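PDB 2QLK: fiber, which forms the trimeric head (knob) domain of the adenovirus 35 fibre, the capsid protein that attaches the virus to host cells by binding the receptor CD46. Local coordinates for residues 60-65 with 179-184; 73-78 with 147-152; 160-165 with 201-206. All coordinates share one frame; numbering follows the deposited sequence.

How the interactions relate
Interactions 1 and 3 both bridge the two antiparallel sheets of the knob, their centres about 6 Å apart. Strands 57-66 and 203-208 are neighbours in one sheet, 157-166 and 177-186 in the other, so the two contacts share one core, where Trp183 NE1 packs on Ile162 CD1 at 3.4 Å. Interaction 2, about 15 Å from interaction 1 and 16 Å from interaction 3 between centres, fastens a loop to strand 142-150. It joins the core through Cys147 SG, 3.5 Å from Trp183 CD1. All three also have residues in their segments that touch a second subunit. The Phe203 side chain of interaction 3 lies about 3 Å from a bound glycerol, probably from the crystallisation liquor.

Interaction 1: 60-65 with 179-184; sequences GYVSLV and IQFEWN
Val62 lays its CG2 methyl over one face of the Phe181 ring, 4.1 Å from the ring centroid and 17° off the normal, a CH-pi contact displaced toward the rim. Its other methyl, CG1, reaches the same side of the ring at CE1, 3.9 Å away, so the branched valine straddles the ring border. CG2 stands anti to the backbone N, while CG1 lies between N and the carbonyl carbon (chi1 66°); this fork lets CG2 serve a second partner as well, touching the edge of the Trp183 indole at CZ2 (4.1 Å). Leu64, two residues on and directed the same way, brings its CD2 methyl over the face of the indole's six-membered ring, 4.1 Å from the centroid. That methyl is nearest CZ3, at 3.8 Å. Trp183 is therefore met by leucine on a face and by valine at its rim.

Branched aliphatic residues on strand 60-65 and broad rings on strand 179-184 complement each other across a backbone gap too wide for hydrogen bonds: the strand axes approach to 10.0 Å and run at 54° to one another. The one polar group of the indole is not left dry. A water in the plane of the ring accepts from Trp183 NE1 at 3.2 Å and donates to Val62 O at 2.7 Å, tying the two strands together inside a largely apolar layer. Leu47 and Leu49 of strand 45-54 and Phe205 of strand 203-208 add to the same layer around Val62, Leu64 and Phe181. The two strands belong to different antiparallel sheets and all four touching side chains are buried, so this interleaving of aliphatic and aromatic groups forms part of the core of a beta sandwich, the fold of the adenovirus fibre knob.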
loop_
_atom_site.group_PDB
_atom_site.type_symbol
_atom_site.label_atom_id
_atom_site.label_comp_id
_atom_site.label_asym_id
_atom_site.label_seq_id
_atom_site.Cartn_x
_atom_site.Cartn_y
_atom_site.Cartn_z
ATOM N N GLY A 60 -0.365 7.526 -5.032
ATOM C CA GLY A 60 0.746 7.428 -5.956
ATOM C C GLY A 60 1.257 6.057 -6.332
ATOM O O GLY A 60 1.054 5.065 -5.622
ATOM N N TYR A 61 1.953 6.029 -7.462
ATOM C CA TYR A 61 2.539 4.817 -8.001
ATOM C C TYR A 61 3.880 5.195 -8.612
ATOM O O TYR A 61 3.987 6.125 -9.435
ATOM C CB TYR A 61 1.570 4.239 -9.029
ATOM C CG TYR A 61 2.028 3.077 -9.853
ATOM C CD1 TYR A 61 3.096 3.216 -10.746
ATOM C CD2 TYR A 61 1.345 1.876 -9.824
ATOM C CE1 TYR A 61 3.464 2.181 -11.603
ATOM C CE2 TYR A 61 1.709 0.814 -10.673
ATOM C CZ TYR A 61 2.764 0.982 -11.558
ATOM O OH TYR A 61 3.109 -0.015 -12.426
ATOM N N VAL A 62 4.925 4.475 -8.232
ATOM C CA VAL A 62 6.219 4.801 -8.761
ATOM C C VAL A 62 7.090 3.589 -9.085
ATOM O O VAL A 62 7.245 2.677 -8.277
ATOM C CB VAL A 62 6.963 5.795 -7.794
ATOM C CG1 VAL A 62 7.293 5.120 -6.449
ATOM C CG2 VAL A 62 8.247 6.339 -8.468
ATOM N N SER A 63 7.642 3.578 -10.291
ATOM C CA SER A 63 8.533 2.495 -10.691
ATOM C C SER A 63 9.578 3.123 -11.578
ATOM O O SER A 63 9.331 4.148 -12.232
ATOM C CB SER A 63 7.814 1.352 -11.435
ATOM O OG SER A 63 7.352 1.781 -12.688
ATOM N N LEU A 64 10.754 2.507 -11.577
ATOM C CA LEU A 64 11.884 3.001 -12.320
ATOM C C LEU A 64 12.487 1.948 -13.232
ATOM O O LEU A 64 12.544 0.782 -12.878
ATOM C CB LEU A 64 12.935 3.486 -11.311
ATOM C CG LEU A 64 14.226 4.148 -11.783
ATOM C CD1 LEU A 64 13.911 5.325 -12.732
ATOM C CD2 LEU A 64 14.970 4.649 -10.567
ATOM N N VAL A 65 12.916 2.366 -14.411
ATOM C CA VAL A 65 13.593 1.466 -15.371
ATOM C C VAL A 65 14.923 2.141 -15.817
ATOM O O VAL A 65 14.959 3.326 -16.172
ATOM C CB VAL A 65 12.705 1.182 -16.619
ATOM C CG1 VAL A 65 13.523 0.387 -17.681
ATOM C CG2 VAL A 65 11.455 0.374 -16.207
ATOM N N ILE A 179 9.526 16.440 -3.719
ATOM C CA ILE A 179 9.264 15.018 -3.589
ATOM C C ILE A 179 10.574 14.375 -4.022
ATOM O O ILE A 179 11.027 14.570 -5.164
ATOM C CB ILE A 179 8.160 14.546 -4.538
ATOM C CG1 ILE A 179 6.855 15.270 -4.217
ATOM C CG2 ILE A 179 7.989 13.015 -4.415
ATOM C CD1 ILE A 179 5.663 14.769 -5.029
ATOM N N GLN A 180 11.191 13.653 -3.093
ATOM C CA GLN A 180 12.445 12.962 -3.336
ATOM C C GLN A 180 12.256 11.457 -3.164
ATOM O O GLN A 180 11.743 11.014 -2.136
ATOM C CB GLN A 180 13.521 13.420 -2.359
ATOM C CG GLN A 180 14.878 12.807 -2.663
ATOM C CD GLN A 180 15.963 13.238 -1.678
ATOM O OE1 GLN A 180 16.104 12.671 -0.590
ATOM N NE2 GLN A 180 16.732 14.243 -2.061
ATOM N N PHE A 181 12.690 10.679 -4.156
ATOM C CA PHE A 181 12.554 9.222 -4.092
ATOM C C PHE A 181 13.937 8.661 -3.915
ATOM O O PHE A 181 14.882 9.125 -4.554
ATOM C CB PHE A 181 11.996 8.658 -5.417
ATOM C CG PHE A 181 10.578 9.069 -5.725
ATOM C CD1 PHE A 181 9.492 8.404 -5.129
ATOM C CD2 PHE A 181 10.325 10.134 -6.576
ATOM C CE1 PHE A 181 8.167 8.814 -5.385
ATOM C CE2 PHE A 181 9.005 10.553 -6.838
ATOM C CZ PHE A 181 7.924 9.896 -6.241
ATOM N N GLU A 182 14.078 7.666 -3.051
ATOM C CA GLU A 182 15.364 7.035 -2.908
ATOM C C GLU A 182 15.228 5.520 -2.740
ATOM O O GLU A 182 14.459 5.056 -1.902
ATOM C CB GLU A 182 16.130 7.647 -1.739
ATOM C CG GLU A 182 17.543 7.121 -1.642
ATOM C CD GLU A 182 18.417 7.963 -0.731
ATOM O OE1 GLU A 182 18.776 9.093 -1.135
ATOM O OE2 GLU A 182 18.734 7.490 0.389
ATOM N N TRP A 183 15.932 4.760 -3.579
ATOM C CA TRP A 183 15.932 3.294 -3.508
ATOM C C TRP A 183 17.317 2.864 -3.040
ATOM O O TRP A 183 18.328 3.378 -3.511
ATOM C CB TRP A 183 15.702 2.656 -4.870
ATOM C CG TRP A 183 14.335 2.860 -5.433
ATOM C CD1 TRP A 183 13.291 1.996 -5.371
ATOM C CD2 TRP A 183 13.884 3.993 -6.179
ATOM N NE1 TRP A 183 12.197 2.511 -6.049
ATOM C CE2 TRP A 183 12.536 3.736 -6.558
ATOM C CE3 TRP A 183 14.486 5.205 -6.573
ATOM C CZ2 TRP A 183 11.780 4.647 -7.313
ATOM C CZ3 TRP A 183 13.736 6.105 -7.327
ATOM C CH2 TRP A 183 12.393 5.820 -7.689
ATOM N N ASN A 184 17.358 1.894 -2.145
ATOM C CA ASN A 184 18.609 1.426 -1.612
ATOM C C ASN A 184 18.677 -0.098 -1.637
ATOM O O ASN A 184 17.789 -0.798 -1.136
ATOM C CB ASN A 184 18.771 1.918 -0.181
ATOM C CG ASN A 184 20.092 1.495 0.429
ATOM O OD1 ASN A 184 21.147 2.077 0.135
ATOM N ND2 ASN A 184 20.051 0.468 1.269
HETATM O O HOH W 1 9.375 1.441 -7.215
#

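Interaction 2: 73-78 with 147-152; sequences QMFTQK and CYYMTS
The loop between strands 57-66 and 79-88 of the fibre knob is pinned to the end of strand 142-150 by an edge-to-face aromatic pair, Phe75 on Tyr149. Phe75 presents the CD2-CE2 side of its ring to the face of Tyr149. CD2 stands 3.3 Å above the tyrosine plane, over the ring centre, whereas CE2 comes within 3.4 Å of Tyr149 CD1. With centroids 4.6 Å apart and planes at 72°, the pair is T-shaped, and the slightly positive C-H edge of the phenylalanine meets the electron-rich tyrosine face. With CG anti to the backbone N (chi1 175°), Tyr149 points its ring at the loop.

In the beta-sandwich knob, the loop thus closes over one end of the four-stranded sheet, where Leu185, Ala80, Pro191 and Leu198 complete an apolar pocket around Phe75. Phenylalanine suits this pocket, as it has no polar group to satisfy; tyrosine suits the strand side, since its ring buries while its OH hydrogen-bonds to Glu192 OE2. The backbone of Glu192 is hydrogen-bonded to that of Phe75, so this residue ties the Phe75 main chain and the Tyr149 hydroxyl together. Within the loop, Gln73 O accepts from Thr76 N at 3.1 Å and, in its carbonyl plane, from Thr76 OG1 at 2.7 Å.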
loop_
_atom_site.group_PDB
_atom_site.type_symbol
_atom_site.label_atom_id
_atom_site.label_comp_id
_atom_site.label_asym_id
_atom_site.label_seq_id
_atom_site.Cartn_x
_atom_site.Cartn_y
_atom_site.Cartn_z
ATOM N N GLN A 73 24.134 -1.470 -14.517
ATOM C CA GLN A 73 25.283 -2.202 -14.016
ATOM C C GLN A 73 25.368 -1.964 -12.500
ATOM O O GLN A 73 26.161 -2.594 -11.799
ATOM C CB GLN A 73 26.554 -1.714 -14.721
ATOM C CG GLN A 73 27.797 -2.550 -14.460
ATOM C CD GLN A 73 28.843 -2.389 -15.556
ATOM O OE1 GLN A 73 29.178 -1.272 -15.951
ATOM N NE2 GLN A 73 29.367 -3.510 -16.046
ATOM N N MET A 74 24.535 -1.052 -12.000
ATOM C CA MET A 74 24.548 -0.753 -10.567
ATOM C C MET A 74 24.233 -1.987 -9.714
ATOM O O MET A 74 24.696 -2.105 -8.569
ATOM C CB MET A 74 23.560 0.367 -10.243
ATOM C CG MET A 74 23.978 1.712 -10.814
ATOM S SD MET A 74 22.845 3.048 -10.356
ATOM C CE MET A 74 23.194 3.106 -8.538
ATOM N N PHE A 75 23.448 -2.907 -10.263
ATOM C CA PHE A 75 23.097 -4.095 -9.505
ATOM C C PHE A 75 24.089 -5.261 -9.631
ATOM O O PHE A 75 23.722 -6.410 -9.393
ATOM C CB PHE A 75 21.647 -4.523 -9.828
ATOM C CG PHE A 75 20.585 -3.588 -9.239
ATOM C CD1 PHE A 75 20.948 -2.533 -8.396
ATOM C CD2 PHE A 75 19.222 -3.777 -9.514
ATOM C CE1 PHE A 75 19.963 -1.672 -7.830
ATOM C CE2 PHE A 75 18.229 -2.923 -8.956
ATOM C CZ PHE A 75 18.602 -1.876 -8.118
ATOM N N THR A 76 25.336 -4.962 -10.025
ATOM C CA THR A 76 26.385 -5.990 -10.066
ATOM C C THR A 76 27.134 -5.890 -8.715
ATOM O O THR A 76 28.007 -6.705 -8.392
ATOM C CB THR A 76 27.413 -5.766 -11.208
ATOM O OG1 THR A 76 27.969 -4.450 -11.100
ATOM C CG2 THR A 76 26.759 -5.945 -12.575
ATOM N N GLN A 77 26.778 -4.886 -7.927
ATOM C CA GLN A 77 27.386 -4.683 -6.611
ATOM C C GLN A 77 26.341 -5.008 -5.540
ATOM O O GLN A 77 25.145 -4.865 -5.777
ATOM C CB GLN A 77 27.850 -3.236 -6.466
ATOM C CG GLN A 77 26.759 -2.233 -6.763
ATOM C CD GLN A 77 27.281 -0.940 -7.363
ATOM O OE1 GLN A 77 28.155 -0.958 -8.232
ATOM N NE2 GLN A 77 26.733 0.191 -6.916
ATOM N N LYS A 78 26.792 -5.438 -4.369
ATOM C CA LYS A 78 25.880 -5.794 -3.291
ATOM C C LYS A 78 25.172 -4.582 -2.680
ATOM O O LYS A 78 24.166 -4.723 -1.980
ATOM C CB LYS A 78 26.641 -6.546 -2.199
ATOM C CG LYS A 78 27.885 -5.821 -1.712
ATOM C CD LYS A 78 28.443 -6.443 -0.435
ATOM C CE LYS A 78 27.534 -6.180 0.765
ATOM N NZ LYS A 78 28.065 -6.767 2.028
ATOM N N CYS A 147 10.279 -2.321 -1.938
ATOM C CA CYS A 147 9.819 -2.746 -3.238
ATOM C C CYS A 147 10.916 -3.722 -3.665
ATOM O O CYS A 147 11.873 -3.954 -2.911
ATOM C CB CYS A 147 9.619 -1.602 -4.246
ATOM S SG CYS A 147 11.027 -0.622 -4.598
ATOM N N TYR A 148 10.792 -4.278 -4.857
ATOM C CA TYR A 148 11.726 -5.308 -5.270
ATOM C C TYR A 148 12.364 -5.238 -6.626
ATOM O O TYR A 148 11.864 -4.609 -7.555
ATOM C CB TYR A 148 11.041 -6.685 -5.161
ATOM C CG TYR A 148 10.390 -6.956 -3.834
ATOM C CD1 TYR A 148 9.178 -6.332 -3.487
ATOM C CD2 TYR A 148 11.028 -7.754 -2.876
ATOM C CE1 TYR A 148 8.638 -6.483 -2.226
ATOM C CE2 TYR A 148 10.501 -7.909 -1.611
ATOM C CZ TYR A 148 9.313 -7.272 -1.287
ATOM O OH TYR A 148 8.790 -7.403 -0.027
ATOM N N TYR A 149 13.487 -5.934 -6.730
ATOM C CA TYR A 149 14.207 -6.066 -7.982
ATOM C C TYR A 149 14.201 -7.569 -8.286
ATOM O O TYR A 149 14.545 -8.390 -7.432
ATOM C CB TYR A 149 15.663 -5.617 -7.855
ATOM C CG TYR A 149 16.432 -5.882 -9.125
ATOM C CD1 TYR A 149 16.098 -5.214 -10.294
ATOM C CD2 TYR A 149 17.445 -6.842 -9.177
ATOM C CE1 TYR A 149 16.737 -5.485 -11.496
ATOM C CE2 TYR A 149 18.117 -7.126 -10.394
ATOM C CZ TYR A 149 17.746 -6.434 -11.544
ATOM O OH TYR A 149 18.387 -6.646 -12.753
ATOM N N MET A 150 13.810 -7.906 -9.507
ATOM C CA MET A 150 13.759 -9.279 -10.000
ATOM C C MET A 150 15.025 -9.504 -10.858
ATOM O O MET A 150 15.241 -8.810 -11.864
ATOM C CB MET A 150 12.484 -9.443 -10.839
ATOM C CG MET A 150 12.193 -10.829 -11.364
ATOM S SD MET A 150 10.459 -10.920 -11.929
ATOM C CE MET A 150 9.791 -11.923 -10.658
ATOM N N THR A 151 15.874 -10.445 -10.457
ATOM C CA THR A 151 17.118 -10.698 -11.206
ATOM C C THR A 151 16.813 -11.257 -12.580
ATOM O O THR A 151 15.815 -11.949 -12.780
ATOM C CB THR A 151 18.045 -11.684 -10.491
ATOM O OG1 THR A 151 17.575 -13.021 -10.693
ATOM C CG2 THR A 151 18.069 -11.381 -9.009
ATOM N N SER A 152 17.697 -10.944 -13.513
ATOM C CA SER A 152 17.573 -11.340 -14.896
ATOM C C SER A 152 17.839 -12.818 -15.152
ATOM O O SER A 152 17.434 -13.338 -16.181
ATOM C CB SER A 152 18.541 -10.520 -15.739
ATOM O OG SER A 152 19.873 -10.855 -15.383
#

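Interaction 3: 160-165 with 201-206; sequences LNISIM and SPFFFS
Ile162 and Ile164 each set a methyl group squarely on the face of a phenylalanine, Ile162 on Phe203 and Ile164 on Phe205. The CG2 of Ile162 sits over the centre of the Phe203 ring, 3.7 Å from its centroid and only 13° off the normal. The extended CG1-CD1 branch of Ile162 runs over the same side of the ring, beyond its rim, with CD1 3.9 Å from Phe203 CD2. The two side chains meet at a slant.

Ile164 meets Phe205 at about a right angle. Its CD1, at the tip of an extended side chain, lies 3.7 Å from the Phe205 centroid and 12° off the normal. That same methyl comes to 3.8 Å from CE2 of Phe203, this time near the ring's plane, and so fills the corner between one ring's edge and the other's face. Phe205 CG occupies the position between N and the carbonyl carbon, which swings the ring into the path of Ile164; the turn about CB-CG then presents its face.

Strand 160-165 and strand 203-206 lie on opposite sheets of the sandwich, inclined at 28°, and their inward residues are joined by Val62, Phe181 and Trp183. On the outer side of 203-206, Phe204 packs against Phe205 of a second subunit, and Phe205 in turn meets Phe204 of the third, so core and trimer interface adjoin here. Both isoleucine-phenylalanine pairs are centred CH-pi contacts, which implies cohesion from dispersion and a weak attraction of C-H for the ring face, with no hydrogen bond across the segments.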
loop_
_atom_site.group_PDB
_atom_site.type_symbol
_atom_site.label_atom_id
_atom_site.label_comp_id
_atom_site.label_asym_id
_atom_site.label_seq_id
_atom_site.Cartn_x
_atom_site.Cartn_y
_atom_site.Cartn_z
ATOM N N LEU A 160 14.294 -3.870 -1.954
ATOM C CA LEU A 160 14.890 -2.542 -2.081
ATOM C C LEU A 160 14.182 -1.683 -1.062
ATOM O O LEU A 160 12.947 -1.698 -0.971
ATOM C CB LEU A 160 14.665 -1.957 -3.484
ATOM C CG LEU A 160 15.307 -2.679 -4.690
ATOM C CD1 LEU A 160 14.943 -1.958 -6.025
ATOM C CD2 LEU A 160 16.828 -2.690 -4.503
ATOM N N ASN A 161 14.959 -0.975 -0.255
ATOM C CA ASN A 161 14.353 -0.102 0.729
ATOM C C ASN A 161 14.022 1.123 -0.064
ATOM O O ASN A 161 14.836 1.571 -0.868
ATOM C CB ASN A 161 15.353 0.256 1.817
ATOM C CG ASN A 161 15.917 -0.967 2.496
ATOM O OD1 ASN A 161 15.210 -1.669 3.221
ATOM N ND2 ASN A 161 17.193 -1.244 2.253
ATOM N N ILE A 162 12.821 1.656 0.115
ATOM C CA ILE A 162 12.471 2.868 -0.592
ATOM C C ILE A 162 11.980 3.907 0.388
ATOM O O ILE A 162 11.234 3.603 1.309
ATOM C CB ILE A 162 11.392 2.660 -1.698
ATOM C CG1 ILE A 162 10.983 4.040 -2.238
ATOM C CG2 ILE A 162 10.148 1.913 -1.140
ATOM C CD1 ILE A 162 10.378 3.989 -3.583
ATOM N N SER A 163 12.430 5.135 0.186
ATOM C CA SER A 163 12.055 6.249 1.020
ATOM C C SER A 163 11.589 7.404 0.166
ATOM O O SER A 163 12.175 7.715 -0.876
ATOM C CB SER A 163 13.240 6.728 1.854
ATOM O OG SER A 163 13.495 5.846 2.931
ATOM N N ILE A 164 10.507 8.027 0.596
ATOM C CA ILE A 164 10.014 9.178 -0.116
ATOM C C ILE A 164 10.029 10.309 0.882
ATOM O O ILE A 164 9.484 10.193 1.973
ATOM C CB ILE A 164 8.604 8.949 -0.625
ATOM C CG1 ILE A 164 8.593 7.701 -1.515
ATOM C CG2 ILE A 164 8.114 10.218 -1.337
ATOM C CD1 ILE A 164 7.246 7.418 -2.175
ATOM N N MET A 165 10.703 11.395 0.532
ATOM C CA MET A 165 10.775 12.534 1.434
ATOM C C MET A 165 9.968 13.662 0.843
ATOM O O MET A 165 10.161 14.045 -0.330
ATOM C CB MET A 165 12.227 12.961 1.629
ATOM C CG MET A 165 12.400 14.025 2.699
ATOM S SD MET A 165 14.086 14.657 2.793
ATOM C CE MET A 165 13.864 16.335 2.092
ATOM N N SER A 201 10.268 -2.813 -8.826
ATOM C CA SER A 201 8.854 -3.141 -8.832
ATOM C C SER A 201 8.114 -1.923 -8.254
ATOM O O SER A 201 8.640 -1.176 -7.420
ATOM C CB SER A 201 8.555 -4.415 -8.006
ATOM O OG SER A 201 8.709 -4.214 -6.601
ATOM N N PRO A 202 6.870 -1.715 -8.692
ATOM C CA PRO A 202 6.009 -0.608 -8.271
ATOM C C PRO A 202 5.778 -0.447 -6.762
ATOM O O PRO A 202 5.413 -1.397 -6.063
ATOM C CB PRO A 202 4.688 -0.883 -9.011
ATOM C CG PRO A 202 5.069 -1.796 -10.120
ATOM C CD PRO A 202 6.140 -2.665 -9.544
ATOM N N PHE A 203 5.986 0.776 -6.277
ATOM C CA PHE A 203 5.761 1.108 -4.873
ATOM C C PHE A 203 4.542 2.036 -4.810
ATOM O O PHE A 203 4.489 3.064 -5.514
ATOM C CB PHE A 203 6.970 1.824 -4.269
ATOM C CG PHE A 203 6.795 2.182 -2.814
ATOM C CD1 PHE A 203 6.673 1.188 -1.839
ATOM C CD2 PHE A 203 6.667 3.521 -2.419
ATOM C CE1 PHE A 203 6.406 1.525 -0.480
ATOM C CE2 PHE A 203 6.405 3.862 -1.068
ATOM C CZ PHE A 203 6.272 2.867 -0.111
ATOM N N PHE A 204 3.586 1.678 -3.948
ATOM C CA PHE A 204 2.370 2.444 -3.788
ATOM C C PHE A 204 2.415 3.276 -2.527
ATOM O O PHE A 204 2.866 2.817 -1.473
ATOM C CB PHE A 204 1.173 1.516 -3.722
ATOM C CG PHE A 204 1.247 0.382 -4.666
ATOM C CD1 PHE A 204 1.398 0.602 -6.010
ATOM C CD2 PHE A 204 1.158 -0.923 -4.204
ATOM C CE1 PHE A 204 1.454 -0.446 -6.887
ATOM C CE2 PHE A 204 1.214 -1.973 -5.079
ATOM C CZ PHE A 204 1.359 -1.735 -6.432
ATOM N N PHE A 205 1.914 4.499 -2.609
ATOM C CA PHE A 205 1.939 5.358 -1.423
ATOM C C PHE A 205 0.841 6.397 -1.508
ATOM O O PHE A 205 0.167 6.520 -2.535
ATOM C CB PHE A 205 3.285 6.088 -1.335
ATOM C CG PHE A 205 3.605 6.921 -2.565
ATOM C CD1 PHE A 205 4.086 6.319 -3.721
ATOM C CD2 PHE A 205 3.416 8.302 -2.559
ATOM C CE1 PHE A 205 4.384 7.055 -4.854
ATOM C CE2 PHE A 205 3.709 9.058 -3.684
ATOM C CZ PHE A 205 4.199 8.431 -4.845
ATOM N N SER A 206 0.647 7.117 -0.413
ATOM C CA SER A 206 -0.307 8.204 -0.395
ATOM C C SER A 206 0.287 9.303 0.491
ATOM O O SER A 206 1.149 9.034 1.353
ATOM C CB SER A 206 -1.647 7.777 0.196
ATOM O OG SER A 206 -2.178 6.646 -0.473
#